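Local structure of Ent-copalyl diphosphate synthase (Streptomyces platensis, 5BP8) at residues F332-D335 with G336-S339; D308-A311 with A312-A316. The protein is a mostly helical bacterial enzyme of the class II terpene cyclase kind, related in sequence to squalene-hopene cyclases. One frame throughout, in Å; residues are numbered along the deposited sequence.

How the contacts relate
From the N terminus, contact 2 comes first, within helix 307-319: residues 308-311 pass straight into 312-316, so what is closed there is successive helical turns and not a loop. Contact 1 follows in the connection between that helix and helix 349-365, where residues 332-335 double back on 336-339 and close a short turn. The two are in series, neither nested nor crossed, with centres about 16 Å apart and nearest atoms about 5 Å apart. Helix 349-365 packs against both, through Ala311 and Phe315 in contact 2 and through Tyr337 and Phe338 in contact 1. Ser339 also bonds through its carbonyl to Ser307, at the start of the contact 2 helix.

Contact 1. Residues F332-D335 with G336-S339; sequences FRRD and GYFS
Tyr337 sets CG between its backbone N and carbonyl carbon (chi1 73°), which lays one ring face against Arg334, whose CB sits 4.0 Å from the Tyr337 ring centroid in a CH-pi contact. The Phe338 ring takes CA of Arg333 over one face, 4.0 Å from the ring centroid. Between these contacts the chain folds back through a two-residue hairpin whose type II turn, Arg334 to Tyr337, has Gly336 at its third position, at positive phi. A single antiparallel bridge joins Arg333 and Phe338 as a non-hydrogen-bonded pair, flanked by bonds from Ser339 N to Phe332 O (2.8 Å) and from Arg334 N to Tyr337 O (2.9 Å). The Arg334 chain bends at chi2 (-67°) and carries its guanidinium over OG of Ser339; NH2 of Arg334 lies 3.4 Å from this OG at a poor angle for bonding. NH1 of Arg334 instead donates to Arg333 O at 2.7 Å; the acceptor lies close to the guanidinium plane, but the N-H comes from above the carbonyl plane. His331 O and Gly342 O add further bonds. Ser339 OG turns to Phe341 O, and the guanidinium of Arg333 reaches Glu376 in a salt bridge.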
# COMPACT_ATOMS: atom_id res chain seq x y z
N PHE A 332 16.05 12.87 7.90
CA PHE A 332 14.60 13.08 7.95
C PHE A 332 14.14 13.75 9.26
O PHE A 332 12.92 13.88 9.51
CB PHE A 332 13.90 11.72 7.82
CG PHE A 332 14.21 10.99 6.55
CD1 PHE A 332 13.42 11.17 5.41
CD2 PHE A 332 15.28 10.11 6.48
CE1 PHE A 332 13.70 10.49 4.24
CE2 PHE A 332 15.57 9.42 5.31
CZ PHE A 332 14.78 9.62 4.19
N ARG A 333 15.09 14.19 10.09
CA ARG A 333 14.73 14.87 11.33
C ARG A 333 14.11 16.22 11.02
O ARG A 333 14.63 16.96 10.19
CB ARG A 333 15.96 15.04 12.24
CG ARG A 333 15.64 15.62 13.62
CD ARG A 333 16.76 16.51 14.14
NE ARG A 333 17.91 15.73 14.62
CZ ARG A 333 19.14 15.74 14.08
NH1 ARG A 333 19.44 16.49 13.02
NH2 ARG A 333 20.09 14.99 14.63
N ARG A 334 13.00 16.54 11.68
CA ARG A 334 12.35 17.83 11.54
C ARG A 334 12.13 18.39 12.95
O ARG A 334 12.65 17.82 13.92
CB ARG A 334 11.02 17.68 10.78
CG ARG A 334 11.19 17.04 9.39
CD ARG A 334 11.97 17.95 8.45
NE ARG A 334 12.18 17.39 7.12
CZ ARG A 334 13.30 16.81 6.70
NH1 ARG A 334 14.36 16.68 7.48
NH2 ARG A 334 13.37 16.33 5.46
N ASP A 335 11.39 19.48 13.05
CA ASP A 335 11.12 20.13 14.35
C ASP A 335 10.00 19.43 15.14
O ASP A 335 8.83 19.71 14.97
CB ASP A 335 10.77 21.60 14.16
CG ASP A 335 10.72 22.38 15.47
OD1 ASP A 335 11.32 21.94 16.47
OD2 ASP A 335 10.08 23.45 15.49
N GLY A 336 10.40 18.52 16.01
CA GLY A 336 9.49 17.78 16.90
C GLY A 336 9.18 16.34 16.50
O GLY A 336 8.53 15.61 17.25
N TYR A 337 9.65 15.92 15.32
CA TYR A 337 9.24 14.64 14.73
C TYR A 337 10.11 14.37 13.50
O TYR A 337 10.94 15.18 13.15
CB TYR A 337 7.75 14.70 14.34
CG TYR A 337 7.52 15.55 13.12
CD1 TYR A 337 7.57 16.93 13.20
CD2 TYR A 337 7.35 14.97 11.86
CE1 TYR A 337 7.44 17.71 12.07
CE2 TYR A 337 7.22 15.75 10.73
CZ TYR A 337 7.26 17.12 10.84
OH TYR A 337 7.13 17.92 9.73
N PHE A 338 9.89 13.23 12.84
CA PHE A 338 10.62 12.88 11.63
C PHE A 338 9.69 12.83 10.44
O PHE A 338 8.56 12.34 10.56
CB PHE A 338 11.28 11.51 11.79
CG PHE A 338 12.54 11.54 12.62
CD1 PHE A 338 12.49 11.77 14.00
CD2 PHE A 338 13.77 11.35 12.02
CE1 PHE A 338 13.64 11.81 14.75
CE2 PHE A 338 14.94 11.40 12.77
CZ PHE A 338 14.87 11.63 14.13
N SER A 339 10.16 13.31 9.29
CA SER A 339 9.38 13.16 8.06
C SER A 339 9.61 11.77 7.47
O SER A 339 10.58 11.10 7.80
CB SER A 339 9.75 14.20 7.02
OG SER A 339 11.10 14.03 6.61

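Contact 2. Residues D308-A311 with A312-A316; sequences DDTA and AVLFA
Ala312, Val313, Leu314 and Phe315 each donate their backbone N-H to the carbonyl four residues earlier, forming a regular alpha-helical ladder. The bonds are closely matched: 2.9 Å from Ala312 N to Asp308 O and 3.0 Å from Phe315 N to Ala311 O, the latter with 164° at the hydrogen. Ala312 O is shared between Ala316 N and the side-chain amide of Asn269, which ties this turn to helix 260-274.

Apolar contacts are made on two flanks. Thr310 and Leu314 lie side by side and point the same way, methyl against methyl, with CG2 of Thr310 3.8 Å from CD1 of Leu314. On another flank Ala311 packs on Ile355 and Ala358 of helix 349-365.

Two branches pack instead on carbonyl oxygens of the preceding turn. Leu314 places CG beside its backbone N (chi1 -74°), leaning the branch back until CG comes to 3.3 Å from Thr310 O. Val313 does likewise with one branch, its CG2 lying 3.2 Å from Asp309 O.

The polar side chains look outside the segment. Thr310 OG1 bonds to Asp306 O and Ile297 N, and Asp308 OD1 to His354 ND1. Asp308 and Asp309, with Asp306 one residue before the helix, match the aspartate-rich DXDD signature of class II terpene cyclases.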
# COMPACT_ATOMS: atom_id res chain seq x y z
N ASP A 308 10.42 5.42 6.72
CA ASP A 308 9.64 4.32 7.29
C ASP A 308 10.30 3.01 6.91
O ASP A 308 10.61 2.18 7.79
CB ASP A 308 8.19 4.39 6.83
CG ASP A 308 7.27 3.43 7.59
OD1 ASP A 308 7.46 3.25 8.82
OD2 ASP A 308 6.32 2.89 6.92
N ASP A 309 10.53 2.79 5.61
CA ASP A 309 11.23 1.63 5.17
C ASP A 309 12.64 1.55 5.74
O ASP A 309 13.09 0.47 6.13
CB ASP A 309 11.28 1.58 3.64
CG ASP A 309 9.93 1.25 3.04
OD1 ASP A 309 9.41 0.18 3.38
OD2 ASP A 309 9.39 2.09 2.28
N THR A 310 13.32 2.70 5.81
CA THR A 310 14.69 2.73 6.33
C THR A 310 14.70 2.27 7.79
O THR A 310 15.50 1.41 8.17
CB THR A 310 15.31 4.14 6.19
OG1 THR A 310 15.42 4.48 4.80
CG2 THR A 310 16.73 4.19 6.79
N ALA A 311 13.79 2.82 8.60
CA ALA A 311 13.69 2.47 10.03
C ALA A 311 13.33 1.00 10.21
O ALA A 311 13.95 0.30 10.99
CB ALA A 311 12.69 3.36 10.73
N ALA A 312 12.36 0.50 9.43
CA ALA A 312 11.97 -0.90 9.53
C ALA A 312 13.13 -1.83 9.18
O ALA A 312 13.29 -2.89 9.78
CB ALA A 312 10.79 -1.21 8.62
N VAL A 313 13.88 -1.46 8.15
CA VAL A 313 14.98 -2.27 7.68
C VAL A 313 16.13 -2.28 8.69
O VAL A 313 16.68 -3.34 8.99
CB VAL A 313 15.44 -1.84 6.28
CG1 VAL A 313 16.80 -2.41 5.94
CG2 VAL A 313 14.43 -2.29 5.24
N LEU A 314 16.45 -1.11 9.25
CA LEU A 314 17.48 -1.02 10.30
C LEU A 314 17.11 -1.86 11.51
O LEU A 314 17.94 -2.59 12.04
CB LEU A 314 17.71 0.42 10.71
CG LEU A 314 18.47 1.29 9.71
CD1 LEU A 314 18.27 2.77 9.97
CD2 LEU A 314 19.96 0.92 9.76
N PHE A 315 15.85 -1.76 11.93
CA PHE A 315 15.32 -2.52 13.05
C PHE A 315 15.36 -4.01 12.75
O PHE A 315 15.80 -4.82 13.58
CB PHE A 315 13.88 -2.02 13.36
CG PHE A 315 13.23 -2.59 14.60
CD1 PHE A 315 13.91 -2.73 15.81
CD2 PHE A 315 11.85 -2.90 14.59
CE1 PHE A 315 13.26 -3.24 16.92
CE2 PHE A 315 11.20 -3.39 15.70
CZ PHE A 315 11.90 -3.55 16.88
N ALA A 316 14.95 -4.40 11.55
CA ALA A 316 14.97 -5.81 11.18
C ALA A 316 16.38 -6.39 11.19
O ALA A 316 16.60 -7.50 11.72
CB ALA A 316 14.36 -5.98 9.79